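Local coordinates for protein uncharacterized ACR, COG1565 superfamily (Burkholderia thailandensis, PDB 4F3N) that is of unknown function but has a methyltransferase fold, binds S-adenosyl-L-homocysteine and may methylate protein arginines, at residues A[54-58]-A[331-335]; A[84-88]-A[218-222]; A[46-50]-A[319-323]; A[74-78]-A[234-239]. All blocks are in the same frame, centred on the assembly; numbering follows the deposited sequence.

Contact 1: A[54-58]-A[331-335]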
loop_
_atom_site.group_PDB
_atom_site.type_symbol
_atom_site.label_atom_id
_atom_site.label_comp_id
_atom_site.label_asym_id
_atom_site.label_seq_id
_atom_site.Cartn_x
_atom_site.Cartn_y
_atom_site.Cartn_z
ATOM N N ALA A 54 -19.566 -18.213 -1.222
ATOM C CA ALA A 54 -18.135 -17.869 -1.122
ATOM C C ALA A 54 -17.245 -19.079 -1.413
ATOM O O ALA A 54 -16.234 -18.985 -2.122
ATOM C CB ALA A 54 -17.802 -17.310 0.263
ATOM N N LEU A 55 -17.599 -20.235 -0.875
ATOM C CA LEU A 55 -16.806 -21.428 -1.137
ATOM C C LEU A 55 -16.800 -21.757 -2.645
ATOM O O LEU A 55 -15.755 -22.065 -3.196
ATOM C CB LEU A 55 -17.350 -22.607 -0.330
ATOM C CG LEU A 55 -16.553 -23.888 -0.294
ATOM C CD1 LEU A 55 -15.123 -23.591 0.155
ATOM C CD2 LEU A 55 -17.259 -24.864 0.649
ATOM N N ALA A 56 -17.955 -21.673 -3.306
ATOM C CA ALA A 56 -18.033 -21.958 -4.739
ATOM C C ALA A 56 -17.132 -21.010 -5.527
ATOM O O ALA A 56 -16.457 -21.421 -6.503
ATOM C CB ALA A 56 -19.481 -21.815 -5.229
ATOM N N GLN A 57 -17.157 -19.743 -5.147
ATOM C CA GLN A 57 -16.291 -18.746 -5.758
ATOM C C GLN A 57 -14.795 -19.069 -5.580
ATOM O O GLN A 57 -14.007 -19.062 -6.542
ATOM C CB GLN A 57 -16.556 -17.366 -5.146
ATOM C CG GLN A 57 -15.513 -16.332 -5.544
ATOM C CD GLN A 57 -15.709 -14.994 -4.874
ATOM O OE1 GLN A 57 -14.940 -14.605 -3.957
ATOM N NE2 GLN A 57 -16.676 -14.243 -5.365
ATOM N N SER A 58 -14.423 -19.353 -4.338
ATOM C CA SER A 58 -13.029 -19.693 -4.036
ATOM C C SER A 58 -12.612 -20.959 -4.781
ATOM O O SER A 58 -11.508 -21.044 -5.317
ATOM C CB SER A 58 -12.839 -19.881 -2.524
ATOM O OG SER A 58 -11.498 -20.112 -2.180
ATOM N N TYR A 331 -8.199 -20.536 1.224
ATOM C CA TYR A 331 -9.355 -19.980 0.525
ATOM C C TYR A 331 -9.016 -18.852 -0.460
ATOM O O TYR A 331 -9.301 -17.684 -0.188
ATOM C CB TYR A 331 -10.427 -19.535 1.534
ATOM C CG TYR A 331 -11.000 -20.693 2.305
ATOM C CD1 TYR A 331 -11.653 -21.733 1.639
ATOM C CD2 TYR A 331 -10.837 -20.787 3.680
ATOM C CE1 TYR A 331 -12.141 -22.829 2.338
ATOM C CE2 TYR A 331 -11.332 -21.873 4.385
ATOM C CZ TYR A 331 -11.954 -22.896 3.704
ATOM O OH TYR A 331 -12.473 -23.972 4.410
ATOM N N PRO A 332 -8.386 -19.205 -1.596
ATOM C CA PRO A 332 -8.119 -18.211 -2.630
ATOM C C PRO A 332 -9.346 -17.329 -2.933
ATOM O O PRO A 332 -10.443 -17.837 -3.159
ATOM C CB PRO A 332 -7.751 -19.054 -3.857
ATOM C CG PRO A 332 -7.152 -20.272 -3.283
ATOM C CD PRO A 332 -7.942 -20.551 -2.005
ATOM N N GLY A 333 -9.136 -16.034 -2.938
ATOM C CA GLY A 333 -10.214 -15.092 -3.236
ATOM C C GLY A 333 -10.931 -14.595 -1.997
ATOM O O GLY A 333 -11.710 -13.620 -2.088
ATOM N N LEU A 334 -10.753 -15.260 -0.848
ATOM C CA LEU A 334 -11.484 -14.897 0.374
ATOM C C LEU A 334 -10.602 -14.319 1.469
ATOM O O LEU A 334 -11.079 -14.002 2.563
ATOM C CB LEU A 334 -12.256 -16.094 0.930
ATOM C CG LEU A 334 -13.185 -16.811 -0.042
ATOM C CD1 LEU A 334 -13.905 -17.965 0.681
ATOM C CD2 LEU A 334 -14.198 -15.851 -0.667
ATOM N N GLN A 335 -9.297 -14.187 1.198
ATOM C CA GLN A 335 -8.407 -13.561 2.129
ATOM C C GLN A 335 -7.463 -12.589 1.406
ATOM O O GLN A 335 -7.229 -12.712 0.195
ATOM C CB GLN A 335 -7.610 -14.619 2.928
ATOM C CG GLN A 335 -6.637 -15.448 2.083
ATOM C CD GLN A 335 -5.666 -16.251 2.925
ATOM O OE1 GLN A 335 -5.900 -16.517 4.119
ATOM N NE2 GLN A 335 -4.549 -16.670 2.309
#

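Contact 2: A[84-88]-A[218-222]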
loop_
_atom_site.group_PDB
_atom_site.type_symbol
_atom_site.label_atom_id
_atom_site.label_comp_id
_atom_site.label_asym_id
_atom_site.label_seq_id
_atom_site.Cartn_x
_atom_site.Cartn_y
_atom_site.Cartn_z
ATOM N N ARG A 84 -3.547 -13.151 -9.370
ATOM C CA ARG A 84 -4.826 -13.733 -9.692
ATOM C C ARG A 84 -5.780 -13.858 -8.482
ATOM O O ARG A 84 -6.977 -13.537 -8.596
ATOM C CB ARG A 84 -4.617 -15.085 -10.417
ATOM C CG ARG A 84 -4.052 -14.949 -11.819
ATOM C CD ARG A 84 -4.906 -14.058 -12.710
ATOM N NE ARG A 84 -6.191 -14.671 -13.042
ATOM C CZ ARG A 84 -7.133 -14.081 -13.790
ATOM N NH1 ARG A 84 -8.273 -14.709 -14.058
ATOM N NH2 ARG A 84 -6.948 -12.854 -14.257
ATOM N N VAL A 85 -5.276 -14.281 -7.326
ATOM C CA VAL A 85 -6.167 -14.485 -6.180
ATOM C C VAL A 85 -6.655 -13.152 -5.623
ATOM O O VAL A 85 -7.771 -13.063 -5.066
ATOM C CB VAL A 85 -5.576 -15.372 -5.064
ATOM C CG1 VAL A 85 -5.153 -16.736 -5.618
ATOM C CG2 VAL A 85 -4.434 -14.666 -4.357
ATOM N N LEU A 86 -5.877 -12.084 -5.825
ATOM C CA LEU A 86 -6.274 -10.782 -5.339
ATOM C C LEU A 86 -7.100 -10.004 -6.376
ATOM O O LEU A 86 -8.038 -9.322 -6.006
ATOM C CB LEU A 86 -5.045 -9.969 -4.901
ATOM C CG LEU A 86 -4.209 -10.480 -3.705
ATOM C CD1 LEU A 86 -3.088 -9.483 -3.382
ATOM C CD2 LEU A 86 -5.123 -10.656 -2.501
ATOM N N TYR A 87 -6.748 -10.127 -7.646
ATOM C CA TYR A 87 -7.244 -9.200 -8.681
ATOM C C TYR A 87 -7.978 -9.871 -9.846
ATOM O O TYR A 87 -8.364 -9.176 -10.785
ATOM C CB TYR A 87 -6.120 -8.307 -9.193
ATOM C CG TYR A 87 -5.440 -7.544 -8.090
ATOM C CD1 TYR A 87 -6.124 -6.539 -7.418
ATOM C CD2 TYR A 87 -4.155 -7.854 -7.673
ATOM C CE1 TYR A 87 -5.555 -5.860 -6.366
ATOM C CE2 TYR A 87 -3.556 -7.162 -6.611
ATOM C CZ TYR A 87 -4.256 -6.164 -5.973
ATOM O OH TYR A 87 -3.764 -5.419 -4.898
ATOM N N ALA A 88 -8.216 -11.190 -9.806
ATOM C CA ALA A 88 -8.979 -11.823 -10.916
ATOM C C ALA A 88 -10.371 -11.185 -11.023
ATOM O O ALA A 88 -11.054 -11.080 -10.031
ATOM C CB ALA A 88 -9.124 -13.328 -10.698
ATOM N N ASP A 218 1.642 -2.220 -0.515
ATOM C CA ASP A 218 1.685 -3.495 0.200
ATOM C C ASP A 218 0.848 -4.588 -0.458
ATOM O O ASP A 218 1.041 -5.745 -0.134
ATOM C CB ASP A 218 1.305 -3.326 1.674
ATOM C CG ASP A 218 -0.115 -2.883 1.867
ATOM O OD1 ASP A 218 -1.010 -3.537 1.299
ATOM O OD2 ASP A 218 -0.371 -1.870 2.584
ATOM N N ALA A 219 -0.039 -4.222 -1.382
ATOM C CA ALA A 219 -0.968 -5.220 -1.990
ATOM C C ALA A 219 -0.618 -5.493 -3.435
ATOM O O ALA A 219 -1.318 -6.250 -4.116
ATOM C CB ALA A 219 -2.397 -4.745 -1.900
ATOM N N MET A 220 0.487 -4.908 -3.884
ATOM C CA MET A 220 0.980 -5.208 -5.232
ATOM C C MET A 220 1.769 -6.527 -5.242
ATOM O O MET A 220 2.446 -6.869 -4.269
ATOM C CB MET A 220 1.772 -4.049 -5.756
ATOM C CG MET A 220 0.857 -2.842 -5.888
ATOM S SD MET A 220 1.625 -1.396 -6.565
ATOM C CE MET A 220 0.287 -0.210 -6.503
ATOM N N PRO A 221 1.616 -7.305 -6.320
ATOM C CA PRO A 221 2.183 -8.647 -6.294
ATOM C C PRO A 221 3.665 -8.655 -5.994
ATOM O O PRO A 221 4.417 -7.811 -6.497
ATOM C CB PRO A 221 1.915 -9.140 -7.730
ATOM C CG PRO A 221 0.687 -8.454 -8.136
ATOM C CD PRO A 221 0.732 -7.106 -7.482
ATOM N N VAL A 222 4.086 -9.611 -5.176
ATOM C CA VAL A 222 5.509 -9.790 -4.879
ATOM C C VAL A 222 5.970 -11.140 -5.417
ATOM O O VAL A 222 5.148 -12.045 -5.609
ATOM C CB VAL A 222 5.823 -9.713 -3.374
ATOM C CG1 VAL A 222 5.464 -8.322 -2.820
ATOM C CG2 VAL A 222 5.105 -10.828 -2.554
#

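Contact 3: A[46-50]-A[319-323]. With SO4 (sulfate ion), chain B.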
loop_
_atom_site.group_PDB
_atom_site.type_symbol
_atom_site.label_atom_id
_atom_site.label_comp_id
_atom_site.label_asym_id
_atom_site.label_seq_id
_atom_site.Cartn_x
_atom_site.Cartn_y
_atom_site.Cartn_z
ATOM N N SER A 46 -8.070 -22.513 14.651
ATOM C CA SER A 46 -9.017 -23.194 13.695
ATOM C C SER A 46 -9.337 -22.302 12.509
ATOM O O SER A 46 -9.107 -21.083 12.517
ATOM C CB SER A 46 -10.318 -23.604 14.389
ATOM O OG SER A 46 -11.157 -22.478 14.565
ATOM N N LEU A 47 -9.895 -22.898 11.478
ATOM C CA LEU A 47 -10.099 -22.187 10.256
ATOM C C LEU A 47 -11.555 -22.322 9.859
ATOM O O LEU A 47 -11.940 -23.383 9.418
ATOM C CB LEU A 47 -9.199 -22.800 9.200
ATOM C CG LEU A 47 -9.095 -22.047 7.904
ATOM C CD1 LEU A 47 -8.299 -20.766 8.186
ATOM C CD2 LEU A 47 -8.404 -22.920 6.849
ATOM N N PRO A 48 -12.357 -21.261 10.040
ATOM C CA PRO A 48 -13.788 -21.317 9.686
ATOM C C PRO A 48 -13.999 -21.599 8.208
ATOM O O PRO A 48 -13.206 -21.157 7.345
ATOM C CB PRO A 48 -14.282 -19.928 10.036
ATOM C CG PRO A 48 -13.357 -19.474 11.104
ATOM C CD PRO A 48 -12.025 -19.969 10.669
ATOM N N VAL A 49 -15.023 -22.384 7.922
ATOM C CA VAL A 49 -15.380 -22.726 6.570
ATOM C C VAL A 49 -16.338 -21.672 6.041
ATOM O O VAL A 49 -17.346 -21.359 6.705
ATOM C CB VAL A 49 -16.061 -24.093 6.548
ATOM C CG1 VAL A 49 -16.504 -24.438 5.139
ATOM C CG2 VAL A 49 -15.113 -25.139 7.138
ATOM N N PRO A 50 -16.063 -21.117 4.843
ATOM C CA PRO A 50 -17.002 -20.113 4.297
ATOM C C PRO A 50 -18.358 -20.695 3.916
ATOM O O PRO A 50 -18.478 -21.896 3.713
ATOM C CB PRO A 50 -16.321 -19.616 2.999
ATOM C CG PRO A 50 -15.020 -20.311 2.917
ATOM C CD PRO A 50 -14.910 -21.380 3.954
ATOM N N HIS A 319 -4.616 -12.429 5.760
ATOM C CA HIS A 319 -5.677 -12.135 6.712
ATOM C C HIS A 319 -6.936 -12.765 6.242
ATOM O O HIS A 319 -7.471 -12.365 5.226
ATOM C CB HIS A 319 -5.872 -10.626 6.854
ATOM C CG HIS A 319 -4.606 -9.900 7.168
ATOM N ND1 HIS A 319 -3.771 -9.466 6.202
ATOM C CD2 HIS A 319 -4.015 -9.577 8.373
ATOM C CE1 HIS A 319 -2.696 -8.885 6.777
ATOM N NE2 HIS A 319 -2.844 -8.946 8.091
ATOM N N TYR A 320 -7.424 -13.726 7.021
ATOM C CA TYR A 320 -8.653 -14.438 6.718
ATOM C C TYR A 320 -9.605 -14.249 7.901
ATOM O O TYR A 320 -9.303 -14.698 9.009
ATOM C CB TYR A 320 -8.347 -15.911 6.474
ATOM C CG TYR A 320 -9.588 -16.757 6.233
ATOM C CD1 TYR A 320 -10.425 -16.504 5.169
ATOM C CD2 TYR A 320 -9.953 -17.763 7.120
ATOM C CE1 TYR A 320 -11.580 -17.257 4.948
ATOM C CE2 TYR A 320 -11.089 -18.519 6.896
ATOM C CZ TYR A 320 -11.919 -18.254 5.836
ATOM O OH TYR A 320 -13.077 -19.030 5.629
ATOM N N ARG A 321 -10.735 -13.591 7.632
ATOM C CA ARG A 321 -11.720 -13.241 8.671
ATOM C C ARG A 321 -10.973 -12.534 9.808
ATOM O O ARG A 321 -11.031 -12.951 10.973
ATOM C CB ARG A 321 -12.462 -14.474 9.164
ATOM C CG ARG A 321 -13.199 -15.215 8.052
ATOM C CD ARG A 321 -13.613 -16.587 8.512
ATOM N NE ARG A 321 -14.797 -16.601 9.386
ATOM C CZ ARG A 321 -16.044 -16.926 9.011
ATOM N NH1 ARG A 321 -16.326 -17.243 7.754
ATOM N NH2 ARG A 321 -17.029 -16.955 9.919
ATOM N N HIS A 322 -10.217 -11.512 9.426
ATOM C CA HIS A 322 -9.377 -10.761 10.355
ATOM C C HIS A 322 -8.687 -11.690 11.339
ATOM O O HIS A 322 -8.861 -11.584 12.558
ATOM C CB HIS A 322 -10.221 -9.686 11.053
ATOM N N ARG A 323 -7.952 -12.660 10.794
ATOM C CA ARG A 323 -7.006 -13.482 11.537
ATOM C C ARG A 323 -5.734 -13.495 10.683
ATOM O O ARG A 323 -5.776 -13.898 9.520
ATOM C CB ARG A 323 -7.520 -14.901 11.735
HETATM S S SO4 B . -15.552 -15.540 12.814
HETATM O O1 SO4 B . -15.949 -16.953 12.531
HETATM O O2 SO4 B . -15.219 -15.351 14.246
HETATM O O3 SO4 B . -14.350 -15.243 11.978
HETATM O O4 SO4 B . -16.631 -14.572 12.461
HETATM O O HOH W 1 -18.413 -18.899 7.207
#

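Contact 4: A[74-78]-A[234-239]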
loop_
_atom_site.group_PDB
_atom_site.type_symbol
_atom_site.label_atom_id
_atom_site.label_comp_id
_atom_site.label_asym_id
_atom_site.label_seq_id
_atom_site.Cartn_x
_atom_site.Cartn_y
_atom_site.Cartn_z
ATOM N N GLY A 74 3.810 -26.869 -14.525
ATOM C CA GLY A 74 3.740 -27.258 -13.131
ATOM C C GLY A 74 4.199 -26.205 -12.149
ATOM O O GLY A 74 4.260 -26.480 -10.968
ATOM N N TRP A 75 4.511 -25.004 -12.633
ATOM C CA TRP A 75 5.066 -23.951 -11.769
ATOM C C TRP A 75 4.795 -22.578 -12.295
ATOM O O TRP A 75 4.989 -22.308 -13.508
ATOM C CB TRP A 75 6.563 -24.155 -11.651
ATOM C CG TRP A 75 7.340 -23.312 -10.667
ATOM C CD1 TRP A 75 7.759 -23.669 -9.402
ATOM C CD2 TRP A 75 7.872 -21.946 -10.883
ATOM N NE1 TRP A 75 8.450 -22.633 -8.798
ATOM C CE2 TRP A 75 8.561 -21.575 -9.653
ATOM C CE3 TRP A 75 7.823 -21.024 -11.931
ATOM C CZ2 TRP A 75 9.163 -20.349 -9.489
ATOM C CZ3 TRP A 75 8.471 -19.801 -11.769
ATOM C CH2 TRP A 75 9.131 -19.469 -10.584
ATOM N N ILE A 76 4.370 -21.687 -11.395
ATOM C CA ILE A 76 4.250 -20.268 -11.707
ATOM C C ILE A 76 4.913 -19.423 -10.613
ATOM O O ILE A 76 5.010 -19.850 -9.436
ATOM C CB ILE A 76 2.781 -19.832 -11.860
ATOM C CG1 ILE A 76 1.990 -20.060 -10.557
ATOM C CG2 ILE A 76 2.168 -20.590 -13.007
ATOM C CD1 ILE A 76 0.584 -19.453 -10.562
ATOM N N PRO A 77 5.401 -18.238 -10.984
ATOM C CA PRO A 77 5.937 -17.399 -9.902
ATOM C C PRO A 77 4.844 -16.980 -8.887
ATOM O O PRO A 77 3.662 -16.955 -9.221
ATOM C CB PRO A 77 6.534 -16.197 -10.641
ATOM C CG PRO A 77 5.912 -16.191 -11.975
ATOM C CD PRO A 77 5.419 -17.560 -12.303
ATOM N N PHE A 78 5.243 -16.650 -7.658
ATOM C CA PHE A 78 4.269 -16.271 -6.649
ATOM C C PHE A 78 3.530 -14.993 -7.038
ATOM O O PHE A 78 2.342 -14.821 -6.697
ATOM C CB PHE A 78 4.920 -16.104 -5.285
ATOM C CG PHE A 78 3.925 -15.916 -4.193
ATOM C CD1 PHE A 78 3.732 -14.671 -3.634
ATOM C CD2 PHE A 78 3.106 -16.983 -3.771
ATOM C CE1 PHE A 78 2.787 -14.481 -2.651
ATOM C CE2 PHE A 78 2.135 -16.768 -2.816
ATOM C CZ PHE A 78 1.973 -15.510 -2.270
ATOM N N GLU A 234 14.106 -18.833 -6.954
ATOM C CA GLU A 234 12.746 -18.305 -6.855
ATOM C C GLU A 234 11.827 -19.336 -6.227
ATOM O O GLU A 234 11.833 -20.508 -6.616
ATOM C CB GLU A 234 12.230 -17.866 -8.223
ATOM C CG GLU A 234 10.846 -17.228 -8.112
ATOM C CD GLU A 234 10.470 -16.283 -9.224
ATOM O OE1 GLU A 234 11.126 -16.278 -10.304
ATOM O OE2 GLU A 234 9.503 -15.520 -8.989
ATOM N N ARG A 235 11.019 -18.870 -5.264
ATOM C CA ARG A 235 9.981 -19.630 -4.667
ATOM C C ARG A 235 8.654 -19.305 -5.383
ATOM O O ARG A 235 8.140 -18.205 -5.274
ATOM C CB ARG A 235 9.893 -19.325 -3.183
ATOM C CG ARG A 235 8.792 -20.135 -2.509
ATOM C CD ARG A 235 8.962 -20.247 -1.020
ATOM N NE ARG A 235 10.113 -21.077 -0.679
ATOM C CZ ARG A 235 10.448 -21.505 0.534
ATOM N NH1 ARG A 235 9.736 -21.206 1.618
ATOM N NH2 ARG A 235 11.535 -22.247 0.656
ATOM N N GLY A 236 8.127 -20.301 -6.095
ATOM C CA GLY A 236 6.860 -20.163 -6.795
ATOM C C GLY A 236 5.856 -21.142 -6.293
ATOM O O GLY A 236 5.926 -21.640 -5.148
ATOM N N VAL A 237 4.839 -21.369 -7.111
ATOM C CA VAL A 237 3.710 -22.187 -6.739
ATOM C C VAL A 237 3.551 -23.360 -7.700
ATOM O O VAL A 237 3.550 -23.163 -8.929
ATOM C CB VAL A 237 2.425 -21.359 -6.689
ATOM C CG1 VAL A 237 1.288 -22.239 -6.149
ATOM C CG2 VAL A 237 2.581 -20.149 -5.768
ATOM N N SER A 238 3.410 -24.558 -7.119
ATOM C CA SER A 238 3.129 -25.784 -7.832
ATOM C C SER A 238 1.883 -26.457 -7.251
ATOM O O SER A 238 1.251 -25.920 -6.359
ATOM C CB SER A 238 4.317 -26.726 -7.743
ATOM O OG SER A 238 5.399 -26.215 -8.508
ATOM N N ILE A 239 1.504 -27.609 -7.794
ATOM C CA ILE A 239 0.419 -28.409 -7.242
ATOM C C ILE A 239 1.018 -29.744 -6.836
ATOM O O ILE A 239 1.823 -30.303 -7.577
ATOM C CB ILE A 239 -0.670 -28.607 -8.334
ATOM C CG1 ILE A 239 -1.287 -27.235 -8.698
ATOM C CG2 ILE A 239 -1.827 -29.485 -7.893
ATOM C CD1 ILE A 239 -1.997 -26.598 -7.536
HETATM O O HOH W 2 2.671 -28.643 -10.304
HETATM O O HOH W 3 7.950 -15.976 -6.929
#

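Contact 1: A[54-58]-A[331-335]
Tyr331 meets the first turns of helix 52-71 through its ring: CE1 lies 3.8 Å from Leu55 CD1, the methyl arriving at a slant, while the hydroxyl of Ser58 sits near the ring plane beside the CB end. Tyr331 also opens a type II beta turn, closed by Leu334 N bonding to Tyr331 O at 2.9 Å. Pro332 supplies the polar grip. Ser58 OG donates to Pro332 O over 2.7 Å, 24° off the carbonyl plane; with chi1 at -176°, OG stands anti to its own backbone N and projects from the helix toward the turn. Ser58 CA adds a CA-H...O contact to Pro332 O at 3.3 Å. Pro332 also packs on Tyr81 and Val85 of helix 78-87. Gly333 takes the third corner of the turn with a positive phi, near the Gln57 amide. Leu334 then reaches back to the helix with both methyls: CD1 rests 3.9 Å from Ser58 CB, and CD2 lies 3.6 Å from Gln57 OE1 and 4.0 Å from Ala54 CB. One hydroxyl bond thus fixes the turn's central carbonyl on the helix, and the apolar contacts of Leu334 and Tyr331 continue from it toward the start of the helix.

Contact 2: A[84-88]-A[218-222]
The last turn of helix 78-87 faces the loop that follows strand 210-214, the strand ending in Asn214, which is seen to bind S-adenosyl-L-homocysteine; the contact lies in the neighbourhood of that site, the Met220 side chain being about 11 Å from that of Asn214. Tyr87 and Ala219 carry it. Tyr87 OH donates to Ala219 O over 2.7 Å. The acceptor lies at the ring edge, near the ring plane, but seen from the carbonyl the donor stands 56° out of the C=O plane, so the hydroxyl comes over the peptide rather than onto a lone pair. Tyr87 OH also touches Ala219 CB at 3.4 Å, resting against both the methyl and the carbonyl of one residue. Chi1 of -56° sets CG opposite the carbonyl carbon and sends the ring across to the loop; the nearest CA atoms of the two backbones, those of Leu86 and Ala219, are 8.4 Å apart. Leu86 CD1 comes to 3.8 Å from Ala219 O, and Leu86 CB lies over one face of the Tyr87 ring. Pro221 CD makes a looser approach to Tyr87 CE2 at 4.4 Å. Around this pair, Tyr94 meets the Tyr87 ring with its plane about 20° away and also touches Ala219, Pro221 leans on Ser79 and Glu83 earlier in helix 78-87, and Val85 packs on Leu65 of helix 52-71 and Ile337 of strand 336-342.

Contact 3: A[46-50]-A[319-323]
Tyr320 and Arg321 reach out side by side from the turn of the beta hairpin joining strands 317-319 and 324-325 and receive the proline-rich chain that leads into helix 52-71. Tyr320 OH donates to Pro48 O over 2.7 Å; the oxygen lies in the plane of the ring at its edge, though the donor stands 42° above the carbonyl plane. The same hydroxyl has Pro50 CD at 3.4 Å, while Leu47 brings CD1 to 3.6 Å from Tyr320 CD2, its side chain crossing the tyrosine at about a right angle. Arg321 meets the Pro48 ring: Pro48 CB lies over one face of the guanidinium, 3.4 Å from Arg321 NE and offset toward the rim. CG anti to the carbonyl carbon and an extended chi2 lay CD over one face of the Tyr320 ring, and the bend at chi3 (77°) then turns the guanidinium toward Pro48 and a sulfate ion, probably from the crystallisation liquor. Arg321 NE gives a bond of 3.0 Å to sulfate O3 and Arg321 NH2 one of 2.8 Å to O1. A water accepts from Arg321 NH1 and donates to Val49 O. Farther out, Tyr331 meets the Tyr320 ring with planes about 35° apart and touches Leu47 and Pro50. The tyrosine thus secures a backbone carbonyl, and the arginine offers a face to proline, its charge probably being partly balanced by the sulfate in this crystal.

Contact 4: A[74-78]-A[234-239]
Ile76 and Val237 form an antiparallel hydrogen-bonded pair in which all four backbone groups are used. Ile76 N donates to Val237 O at 3.0 Å, and Val237 N returns a bond of 2.8 Å to Ile76 O. Trp75 CA adds a CA-H...O contact to Val237 O. Two residues before Ile76, Gly74 O accepts twice: from Ser238 OG at 2.7 Å, in the carbonyl plane, and from a water that in turn accepts from Ile239 N. These bonds lay the short, weakly bonded strand 76-77 against strand 231-239 of an antiparallel sheet, just before helix 78-87. A second water accepts from Phe78 N at 2.9 Å and donates to both Glu234 OE2 and Arg235 O, linking the first helical N-H to the strand; Glu234 OE2 also holds a salt bridge with Arg223. With chi1 at -172° setting CG opposite the backbone N, the Trp75 indole lies across Gly236, CZ2 3.5 Å from Gly236 N. Its NE1 bonds to Ala248 O, and Arg250 makes a cation-pi contact with the ring. Glu234 comes to the indole edge, CD 3.7 Å from Trp75 CH2, its carboxylate turned 82° from the ring plane. On the Ile76-Val237 face, Val237 CG2 meets the edge of the Phe78 ring at Phe78 CD2, 3.8 Å away.

Contacts 1 and 3 form one continuous patch, their centres 11 Å apart: Pro50 CG lies 3.4 Å from Leu334 CD1, and the lead into helix 52-71 and its first turns dock on successive parts of 319-335. Contact 1 meets contact 2 through Pro332 CB and Val85 CG1, 3.9 Å apart, while contact 2 reaches contact 4 where Val222 O lies 3.6 Å from Phe78 CD1. Contacts 3 and 4 are the far ends, 24 Å between centres. Contact 2 lies nearest the S-adenosyl-L-homocysteine site, whose ligand is absent from this model, the Ala219 side chain being about 10 Å from that of Thr113; the other three lie away from it.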